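Aar187cp (Eremothecium gossypii, PDB 3ZIL) is the Wpl1 protein, which probably regulates cohesion establishment by acting on cohesin, and is represented here by its C-terminal, all-helical Wap1 domain. Local coordinates at residues A[29-32]-A[38-41]; A[258-263]-A[301-306]; A[267-270]-A[274-277]. One frame throughout, in Å; residues are numbered along the deposited sequence.

Interaction 1 (A[29-32]-A[38-41]); sequences SDNS and HRRN
Asn-31 and Arg-39 meet at a helix-loop-helix turn near the N-terminal end of the Wap1 domain, where the loop between helices 20-27 and 36-52 folds back beside the second of them. The Asn-31 amide lies against the outer half of the arginine chain. Its OD1 rests 3.2 Å from Arg-39 CD and 3.5 Å from Arg-39 CG, and the amide and guanidinium planes are turned 75° from one another. Arg-39 starts with CG anti to the backbone N (chi1 171°), runs extended as far as NE and then turns at the CD-NE bond (chi4 72°), which swings NH1 past the amide. NH1 and Asn-31 ND2, both donors, come within 3.0 Å of each other because both bind the backbone oxygen of Trp-71; ND2 also binds Gln-74 OE1. Arg-39 NH2 takes the carbonyls of Cys-72 and Gly-75, and the guanidinium makes a cation-pi contact with Trp-71. Further up the loop, Ser-29 OG approaches the edge of the His-38 ring, near its plane, 4.0 Å from CD2, while its polar partner is Asn-42 OD1. Between these contacts the loop is shaped by an Asx turn: Asp-30 OD1 accepts from Ser-32 N at 3.0 Å and from Ser-32 OG at 2.6 Å, both donors coming from the same face of the carboxylate. A methionine in place of Arg-39 would probably leave the carbonyls of Cys-72 and Gly-75 without this donor and remove the cation-pi contact with Trp-71. One acceptor is shared, the Trp-71 carbonyl, which takes both amide and guanidinium; the carbonyls of Cys-72 and Gly-75 go to the arginine, and the partial negative charge of these oxygens near the C-terminal end of helix 54-72 would be expected to favour the positive group.

Interaction 2 (A[258-263]-A[301-306]); sequences SVQLHQ and LTNFGA
Val-259 is the first residue of 258-263 to reach the other segment, and it does so through its CB and CG1, directed at the far end of the Phe-304 ring. With CG1 anti to the backbone N (chi1 167°), this methyl sits 3.6 Å from Phe-304 CZ and 3.8 Å from CE1, and the two side chains cross at about a right angle. It is a purely apolar meeting of two buried residues. Gln-260 follows on the last turn of helix 248-261. Its chain is extended beyond CG and passes the ring, CG staying 4.4 Å from Phe-304 CD1, before CD arrives 3.8 Å from Asn-303 CB. The two amide planes are 74° apart, so the groups do not stack, and the glutamine is met by the methylene of the asparagine. The helix then finishes: His-262 N still bonds to Val-259 O at 2.9 Å, but His-262 itself leaves helical geometry. Within 301-306, Leu-301 CD1 covers one face of the Phe-304 ring, 3.3 Å above its plane and offset toward the rim. Phe-304 thus plugs a junction of helices at the start of helix 304-313: besides helix 248-261 it touches Leu-285 of helix 272-289 and, on helix 321-336, Val-329, Tyr-330 and the stacked ring of Phe-326.

Interaction 3 (A[267-270]-A[274-277]); sequences VSSI and KTNL
No ring, amide or other flat group takes part where Ser-269 meets Thr-275, so there are no faces or edges to cover; the contact is made by two hydroxyl-bearing side chains. Their oxygens, Ser-269 OG and Thr-275 OG1, stand 3.1 Å apart. The approach is lopsided. The CB-OG1 bond of Thr-275 points almost straight at the serine, with an angle of about 159° at OG1, whereas the serine CB-OG bond lies across the line between the oxygens, at about 85°. The threonine oxygen therefore arrives end-on against the flank of the serine and also comes 3.3 Å from Ser-269 CB. Thr-275 OG1 is beside its own backbone N (chi1 -68°), a setting that lets it bind the carbonyl oxygen of Ser-271, one turn earlier. The motif is the start of helix 272-289. Ser-271 OG is bonded to Lys-274 N, consistent with an N-cap, and Ser-269 leads into it with an ST turn, OG being bonded to Ser-271 N. Ser-269 OG is also hydrogen-bonded to Asn-265 OD1, so the oxygen ties the preceding helical turn 264-267 to the new helix. Both hydroxyls thus have backbone partners at Ser-271, which brings them close to each other. Two residues on from Thr-275, Leu-277 is buried against Leu-228 of helix 225-235.

Overall arrangement
Interaction 1 lies on the opposite side of the chain's centre from the other two, with its centre 62 Å from that of interaction 2, so the contacts sample both halves of the elongated helical domain. Interactions 1 and 3 are surface contacts of similar build, each joining a loop to the early turns of the helix that follows, and both rely on polar groups whose firmest bonds go to third parties. Interaction 2 is partly buried and mainly apolar, linking elements far apart in sequence. Interaction 3 is nested within the loop that interaction 2 closes, and the two touch, His-262 ND1 packing 3.5 Å from Lys-274 CD.

Interaction 1 (A[29-32]-A[38-41])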
ATOM      1  N   SER A  29     -15.861  31.954  14.214  1.00 30.37           N
ATOM      2  CA  SER A  29     -15.313  33.329  14.368  1.00 29.49           C
ATOM      3  C   SER A  29     -14.268  33.591  13.263  1.00 29.44           C
ATOM      4  O   SER A  29     -13.440  32.743  12.994  1.00 27.11           O
ATOM      5  CB  SER A  29     -14.642  33.467  15.746  1.00 26.83           C
ATOM      6  OG  SER A  29     -13.757  32.367  15.932  1.00 30.28           O
ATOM      7  N   ASP A  30     -14.327  34.749  12.637  1.00 27.63           N
ATOM      8  CA  ASP A  30     -13.292  35.258  11.669  1.00 27.58           C
ATOM      9  C   ASP A  30     -11.833  34.920  12.017  1.00 26.55           C
ATOM     10  O   ASP A  30     -11.251  35.540  12.934  1.00 27.68           O
ATOM     11  CB  ASP A  30     -13.459  36.807  11.561  1.00 27.43           C
ATOM     12  CG  ASP A  30     -12.760  37.392  10.329  1.00 29.33           C
ATOM     13  OD1 ASP A  30     -11.716  36.839   9.867  1.00 30.07           O
ATOM     14  OD2 ASP A  30     -13.256  38.427   9.855  1.00 32.12           O
ATOM     15  N   ASN A  31     -11.241  33.943  11.303  1.00 25.79           N
ATOM     16  CA  ASN A  31      -9.893  33.442  11.593  1.00 29.42           C
ATOM     17  C   ASN A  31      -8.831  34.530  11.434  1.00 28.56           C
ATOM     18  O   ASN A  31      -7.790  34.424  12.028  1.00 23.57           O
ATOM     19  CB  ASN A  31      -9.527  32.211  10.699  1.00 31.36           C
ATOM     20  CG  ASN A  31     -10.396  30.962  11.009  1.00 29.87           C
ATOM     21  OD1 ASN A  31     -10.551  30.602  12.168  1.00 27.65           O
ATOM     22  ND2 ASN A  31     -10.963  30.314   9.975  1.00 26.20           N
ATOM     23  N   SER A  32      -9.137  35.608  10.714  1.00 28.51           N
ATOM     24  CA  SER A  32      -8.148  36.683  10.495  1.00 32.51           C
ATOM     25  C   SER A  32      -8.186  37.679  11.685  1.00 35.80           C
ATOM     26  O   SER A  32      -7.299  38.548  11.831  1.00 31.75           O
ATOM     27  CB  SER A  32      -8.387  37.397   9.147  1.00 30.99           C
ATOM     28  OG  SER A  32      -9.594  38.116   9.209  1.00 31.52           O
ATOM     29  N   HIS A  38      -7.378  30.463  20.170  1.00 29.94           N
ATOM     30  CA  HIS A  38      -8.801  30.725  20.207  1.00 28.62           C
ATOM     31  C   HIS A  38      -9.450  29.964  19.075  1.00 23.54           C
ATOM     32  O   HIS A  38     -10.501  29.329  19.244  1.00 23.38           O
ATOM     33  CB  HIS A  38      -9.080  32.228  20.091  1.00 31.40           C
ATOM     34  CG  HIS A  38     -10.565  32.600  20.187  1.00 40.74           C
ATOM     35  ND1 HIS A  38     -11.190  32.858  21.380  1.00 49.18           N
ATOM     36  CD2 HIS A  38     -11.542  32.781  19.192  1.00 43.88           C
ATOM     37  CE1 HIS A  38     -12.491  33.180  21.155  1.00 41.06           C
ATOM     38  NE2 HIS A  38     -12.705  33.141  19.818  1.00 46.93           N
ATOM     39  N   ARG A  39      -8.881  30.076  17.883  1.00 24.15           N
ATOM     40  CA  ARG A  39      -9.365  29.287  16.728  1.00 26.20           C
ATOM     41  C   ARG A  39      -9.434  27.815  17.113  1.00 25.61           C
ATOM     42  O   ARG A  39     -10.511  27.139  17.011  1.00 23.90           O
ATOM     43  CB  ARG A  39      -8.468  29.507  15.511  1.00 24.06           C
ATOM     44  CG  ARG A  39      -8.751  28.563  14.315  1.00 29.79           C
ATOM     45  CD  ARG A  39      -7.936  28.982  13.058  1.00 26.34           C
ATOM     46  NE  ARG A  39      -7.732  27.942  12.030  1.00 27.25           N
ATOM     47  CZ  ARG A  39      -8.639  27.436  11.195  1.00 31.37           C
ATOM     48  NH1 ARG A  39      -9.958  27.756  11.280  1.00 27.50           N
ATOM     49  NH2 ARG A  39      -8.234  26.519  10.297  1.00 26.35           N
ATOM     50  N   ARG A  40      -8.286  27.314  17.567  1.00 26.33           N
ATOM     51  CA  ARG A  40      -8.213  25.907  17.999  1.00 26.20           C
ATOM     52  C   ARG A  40      -9.327  25.549  19.011  1.00 25.26           C
ATOM     53  O   ARG A  40      -9.872  24.431  18.963  1.00 22.26           O
ATOM     54  CB  ARG A  40      -6.854  25.575  18.597  1.00 24.37           C
ATOM     55  CG  ARG A  40      -6.777  24.133  19.018  1.00 26.74           C
ATOM     56  CD  ARG A  40      -5.450  23.765  19.639  1.00 32.96           C
ATOM     57  NE  ARG A  40      -5.108  24.177  21.010  1.00 40.22           N
ATOM     58  CZ  ARG A  40      -5.918  24.566  21.963  1.00 38.81           C
ATOM     59  NH1 ARG A  40      -7.219  24.628  21.741  1.00 45.34           N
ATOM     60  NH2 ARG A  40      -5.415  24.891  23.155  1.00 40.39           N
ATOM     61  N   ASN A  41      -9.605  26.482  19.930  1.00 24.97           N
ATOM     62  CA  ASN A  41     -10.564  26.233  20.990  1.00 25.09           C
ATOM     63  C   ASN A  41     -11.999  26.195  20.478  1.00 22.82           C
ATOM     64  O   ASN A  41     -12.798  25.321  20.894  1.00 20.83           O
ATOM     65  CB  ASN A  41     -10.381  27.247  22.139  1.00 27.27           C
ATOM     66  CG  ASN A  41      -9.142  26.907  23.017  1.00 30.14           C
ATOM     67  OD1 ASN A  41      -8.392  25.972  22.725  1.00 29.56           O
ATOM     68  ND2 ASN A  41      -8.918  27.665  24.038  1.00 27.43           N
TER

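Interaction 2 (A[258-263]-A[301-306])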
ATOM      1  N   SER A 258      11.159 -18.564   2.148  1.00 28.69           N
ATOM      2  CA  SER A 258       9.736 -18.510   2.348  1.00 31.98           C
ATOM      3  C   SER A 258       8.868 -19.457   1.444  1.00 31.40           C
ATOM      4  O   SER A 258       8.007 -20.254   1.931  1.00 35.07           O
ATOM      5  CB  SER A 258       9.270 -17.095   2.262  1.00 29.51           C
ATOM      6  OG  SER A 258       7.898 -17.170   2.449  1.00 27.22           O
ATOM      7  N   VAL A 259       9.105 -19.439   0.149  1.00 26.27           N
ATOM      8  CA  VAL A 259       8.360 -20.372  -0.704  1.00 29.54           C
ATOM      9  C   VAL A 259       8.670 -21.816  -0.294  1.00 33.55           C
ATOM     10  O   VAL A 259       7.747 -22.644  -0.135  1.00 31.97           O
ATOM     11  CB  VAL A 259       8.646 -20.096  -2.184  1.00 31.96           C
ATOM     12  CG1 VAL A 259       8.149 -21.238  -3.089  1.00 32.17           C
ATOM     13  CG2 VAL A 259       8.047 -18.744  -2.576  1.00 28.47           C
ATOM     14  N   GLN A 260       9.962 -22.104  -0.068  1.00 33.78           N
ATOM     15  CA  GLN A 260      10.397 -23.439   0.373  1.00 36.01           C
ATOM     16  C   GLN A 260       9.771 -23.841   1.706  1.00 32.70           C
ATOM     17  O   GLN A 260       9.484 -25.006   1.892  1.00 30.61           O
ATOM     18  CB  GLN A 260      11.911 -23.596   0.478  1.00 35.62           C
ATOM     19  CG  GLN A 260      12.643 -23.933  -0.812  1.00 42.82           C
ATOM     20  CD  GLN A 260      14.132 -23.634  -0.681  1.00 50.99           C
ATOM     21  OE1 GLN A 260      14.602 -22.534  -1.044  1.00 51.30           O
ATOM     22  NE2 GLN A 260      14.883 -24.589  -0.108  1.00 50.78           N
ATOM     23  N   LEU A 261       9.560 -22.880   2.605  1.00 36.64           N
ATOM     24  CA  LEU A 261       8.967 -23.136   3.883  1.00 35.85           C
ATOM     25  C   LEU A 261       7.542 -23.665   3.663  1.00 37.35           C
ATOM     26  O   LEU A 261       7.080 -24.447   4.443  1.00 34.81           O
ATOM     27  CB  LEU A 261       8.920 -21.834   4.725  1.00 33.79           C
ATOM     28  CG  LEU A 261       8.529 -21.978   6.192  1.00 37.39           C
ATOM     29  CD1 LEU A 261       9.289 -23.147   6.766  1.00 37.31           C
ATOM     30  CD2 LEU A 261       8.832 -20.747   7.059  1.00 38.20           C
ATOM     31  N   HIS A 262       6.849 -23.223   2.610  1.00 33.13           N
ATOM     32  CA  HIS A 262       5.421 -23.510   2.480  1.00 34.64           C
ATOM     33  C   HIS A 262       5.224 -24.337   1.287  1.00 33.73           C
ATOM     34  O   HIS A 262       4.204 -24.257   0.649  1.00 30.20           O
ATOM     35  CB  HIS A 262       4.607 -22.241   2.325  1.00 34.29           C
ATOM     36  CG  HIS A 262       4.679 -21.341   3.518  1.00 37.46           C
ATOM     37  ND1 HIS A 262       3.923 -21.544   4.624  1.00 41.01           N
ATOM     38  CD2 HIS A 262       5.450 -20.202   3.766  1.00 36.89           C
ATOM     39  CE1 HIS A 262       4.206 -20.585   5.546  1.00 40.73           C
ATOM     40  NE2 HIS A 262       5.122 -19.749   5.010  1.00 35.96           N
ATOM     41  N   GLN A 263       6.237 -25.122   0.949  1.00 33.93           N
ATOM     42  CA  GLN A 263       6.195 -25.868  -0.307  1.00 40.78           C
ATOM     43  C   GLN A 263       5.042 -26.902  -0.377  1.00 39.74           C
ATOM     44  O   GLN A 263       4.489 -27.151  -1.447  1.00 43.57           O
ATOM     45  CB  GLN A 263       7.562 -26.466  -0.628  1.00 40.25           C
ATOM     46  CG  GLN A 263       7.943 -27.633   0.233  1.00 45.72           C
ATOM     47  CD  GLN A 263       9.332 -28.120  -0.081  1.00 48.51           C
ATOM     48  OE1 GLN A 263      10.295 -27.354  -0.097  1.00 59.29           O
ATOM     49  NE2 GLN A 263       9.443 -29.399  -0.348  1.00 50.63           N
ATOM     50  N   LEU A 301      17.454 -20.148  -4.891  1.00 33.62           N
ATOM     51  CA  LEU A 301      16.322 -20.271  -5.786  1.00 37.18           C
ATOM     52  C   LEU A 301      16.462 -21.611  -6.534  1.00 39.64           C
ATOM     53  O   LEU A 301      15.457 -22.249  -6.901  1.00 35.86           O
ATOM     54  CB  LEU A 301      16.208 -19.050  -6.731  1.00 34.80           C
ATOM     55  CG  LEU A 301      14.981 -18.932  -7.628  1.00 32.74           C
ATOM     56  CD1 LEU A 301      13.684 -18.978  -6.849  1.00 30.97           C
ATOM     57  CD2 LEU A 301      15.093 -17.651  -8.455  1.00 33.58           C
ATOM     58  N   THR A 302      17.707 -22.052  -6.712  1.00 40.80           N
ATOM     59  CA  THR A 302      17.944 -23.326  -7.375  1.00 41.06           C
ATOM     60  C   THR A 302      17.543 -24.512  -6.476  1.00 43.02           C
ATOM     61  O   THR A 302      17.381 -25.624  -6.964  1.00 51.84           O
ATOM     62  CB  THR A 302      19.383 -23.506  -7.833  1.00 39.50           C
ATOM     63  OG1 THR A 302      20.180 -23.824  -6.690  1.00 47.73           O
ATOM     64  CG2 THR A 302      19.935 -22.255  -8.528  1.00 45.98           C
ATOM     65  N   ASN A 303      17.355 -24.281  -5.181  1.00 35.49           N
ATOM     66  CA  ASN A 303      16.786 -25.325  -4.329  1.00 35.53           C
ATOM     67  C   ASN A 303      15.332 -25.523  -4.593  1.00 34.49           C
ATOM     68  O   ASN A 303      14.704 -26.369  -3.946  1.00 34.50           O
ATOM     69  CB  ASN A 303      16.882 -24.959  -2.889  1.00 36.90           C
ATOM     70  CG  ASN A 303      18.285 -24.949  -2.408  1.00 42.32           C
ATOM     71  OD1 ASN A 303      19.150 -25.601  -2.984  1.00 48.68           O
ATOM     72  ND2 ASN A 303      18.534 -24.179  -1.376  1.00 43.88           N
ATOM     73  N   PHE A 304      14.769 -24.712  -5.487  1.00 29.56           N
ATOM     74  CA  PHE A 304      13.430 -25.009  -6.029  1.00 28.28           C
ATOM     75  C   PHE A 304      13.564 -26.331  -6.857  1.00 33.35           C
ATOM     76  O   PHE A 304      12.539 -27.000  -7.146  1.00 29.51           O
ATOM     77  CB  PHE A 304      12.933 -23.886  -6.982  1.00 30.33           C
ATOM     78  CG  PHE A 304      12.238 -22.684  -6.314  1.00 28.63           C
ATOM     79  CD1 PHE A 304      12.386 -22.392  -4.977  1.00 25.76           C
ATOM     80  CD2 PHE A 304      11.454 -21.806  -7.118  1.00 30.40           C
ATOM     81  CE1 PHE A 304      11.751 -21.267  -4.424  1.00 30.98           C
ATOM     82  CE2 PHE A 304      10.793 -20.702  -6.567  1.00 33.11           C
ATOM     83  CZ  PHE A 304      10.952 -20.423  -5.216  1.00 30.08           C
ATOM     84  N   GLY A 305      14.808 -26.695  -7.226  1.00 31.90           N
ATOM     85  CA  GLY A 305      15.099 -28.025  -7.849  1.00 36.32           C
ATOM     86  C   GLY A 305      14.365 -29.196  -7.204  1.00 37.97           C
ATOM     87  O   GLY A 305      13.715 -30.020  -7.892  1.00 39.47           O
ATOM     88  N   ALA A 306      14.449 -29.261  -5.871  1.00 40.32           N
ATOM     89  CA  ALA A 306      13.838 -30.332  -5.067  1.00 43.33           C
ATOM     90  C   ALA A 306      12.370 -30.460  -5.371  1.00 39.34           C
ATOM     91  O   ALA A 306      11.864 -31.528  -5.722  1.00 44.30           O
ATOM     92  CB  ALA A 306      14.028 -30.077  -3.561  1.00 42.46           C
TER

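Interaction 3 (A[267-270]-A[274-277])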
ATOM      1  N   VAL A 267       1.602 -27.649  -4.420  1.00 34.34           N
ATOM      2  CA  VAL A 267       0.914 -28.610  -5.282  1.00 39.61           C
ATOM      3  C   VAL A 267      -0.572 -28.567  -4.985  1.00 40.76           C
ATOM      4  O   VAL A 267      -1.387 -28.384  -5.899  1.00 44.78           O
ATOM      5  CB  VAL A 267       1.389 -30.038  -5.067  1.00 42.31           C
ATOM      6  CG1 VAL A 267       0.687 -30.957  -6.084  1.00 40.40           C
ATOM      7  CG2 VAL A 267       2.905 -30.080  -5.165  1.00 42.91           C
ATOM      8  N   SER A 268      -0.891 -28.683  -3.696  1.00 34.98           N
ATOM      9  CA  SER A 268      -2.242 -28.624  -3.223  1.00 43.15           C
ATOM     10  C   SER A 268      -2.287 -27.696  -2.013  1.00 43.19           C
ATOM     11  O   SER A 268      -1.286 -27.564  -1.311  1.00 45.39           O
ATOM     12  CB  SER A 268      -2.660 -30.020  -2.809  1.00 40.71           C
ATOM     13  OG  SER A 268      -4.048 -30.116  -2.953  1.00 50.70           O
ATOM     14  N   SER A 269      -3.432 -27.050  -1.774  1.00 45.53           N
ATOM     15  CA  SER A 269      -3.643 -26.131  -0.610  1.00 47.56           C
ATOM     16  C   SER A 269      -5.132 -25.884  -0.309  1.00 50.46           C
ATOM     17  O   SER A 269      -5.947 -25.709  -1.205  1.00 40.93           O
ATOM     18  CB  SER A 269      -2.960 -24.770  -0.787  1.00 46.32           C
ATOM     19  OG  SER A 269      -3.037 -24.005   0.420  1.00 45.62           O
ATOM     20  N   ILE A 270      -5.448 -25.870   0.977  1.00 45.89           N
ATOM     21  CA  ILE A 270      -6.793 -25.574   1.455  1.00 50.63           C
ATOM     22  C   ILE A 270      -6.719 -24.250   2.299  1.00 50.22           C
ATOM     23  O   ILE A 270      -7.615 -23.937   3.111  1.00 42.82           O
ATOM     24  CB  ILE A 270      -7.373 -26.831   2.190  1.00 50.34           C
ATOM     25  CG1 ILE A 270      -7.665 -27.983   1.185  1.00 52.38           C
ATOM     26  CG2 ILE A 270      -8.581 -26.497   3.060  1.00 51.20           C
ATOM     27  CD1 ILE A 270      -9.062 -28.042   0.566  1.00 55.66           C
ATOM     28  N   LYS A 274      -2.392 -18.938   2.721  1.00 36.47           N
ATOM     29  CA  LYS A 274      -1.111 -19.395   2.277  1.00 36.58           C
ATOM     30  C   LYS A 274      -0.984 -19.329   0.722  1.00 32.92           C
ATOM     31  O   LYS A 274       0.099 -19.133   0.205  1.00 35.21           O
ATOM     32  CB  LYS A 274      -0.719 -20.735   2.871  1.00 41.01           C
ATOM     33  CG  LYS A 274      -0.235 -20.721   4.330  1.00 41.28           C
ATOM     34  CD  LYS A 274       0.453 -22.062   4.619  1.00 45.08           C
ATOM     35  CE  LYS A 274       0.165 -22.650   5.991  1.00 41.67           C
ATOM     36  NZ  LYS A 274       1.201 -23.692   6.338  1.00 47.70           N
ATOM     37  N   THR A 275      -2.091 -19.444   0.012  1.00 28.07           N
ATOM     38  CA  THR A 275      -2.074 -19.560  -1.423  1.00 30.55           C
ATOM     39  C   THR A 275      -1.806 -18.202  -2.059  1.00 31.06           C
ATOM     40  O   THR A 275      -0.887 -18.072  -2.829  1.00 26.53           O
ATOM     41  CB  THR A 275      -3.378 -20.170  -1.931  1.00 25.51           C
ATOM     42  OG1 THR A 275      -3.409 -21.534  -1.493  1.00 25.85           O
ATOM     43  CG2 THR A 275      -3.420 -20.153  -3.444  1.00 24.55           C
ATOM     44  N   ASN A 276      -2.599 -17.206  -1.676  1.00 30.23           N
ATOM     45  CA  ASN A 276      -2.344 -15.848  -2.068  1.00 32.87           C
ATOM     46  C   ASN A 276      -0.959 -15.333  -1.750  1.00 30.10           C
ATOM     47  O   ASN A 276      -0.355 -14.645  -2.556  1.00 29.02           O
ATOM     48  CB  ASN A 276      -3.401 -14.926  -1.521  1.00 32.79           C
ATOM     49  CG  ASN A 276      -4.713 -15.117  -2.215  1.00 36.28           C
ATOM     50  OD1 ASN A 276      -4.774 -15.668  -3.336  1.00 35.37           O
ATOM     51  ND2 ASN A 276      -5.786 -14.677  -1.567  1.00 34.66           N
ATOM     52  N   LEU A 277      -0.453 -15.687  -0.583  1.00 28.24           N
ATOM     53  CA  LEU A 277       0.892 -15.380  -0.201  1.00 27.43           C
ATOM     54  C   LEU A 277       1.929 -16.018  -1.138  1.00 25.88           C
ATOM     55  O   LEU A 277       2.925 -15.383  -1.504  1.00 22.91           O
ATOM     56  CB  LEU A 277       1.155 -15.950   1.187  1.00 29.71           C
ATOM     57  CG  LEU A 277       2.629 -15.841   1.629  1.00 33.39           C
ATOM     58  CD1 LEU A 277       2.889 -14.369   2.019  1.00 34.38           C
ATOM     59  CD2 LEU A 277       3.076 -16.782   2.767  1.00 34.93           C
TER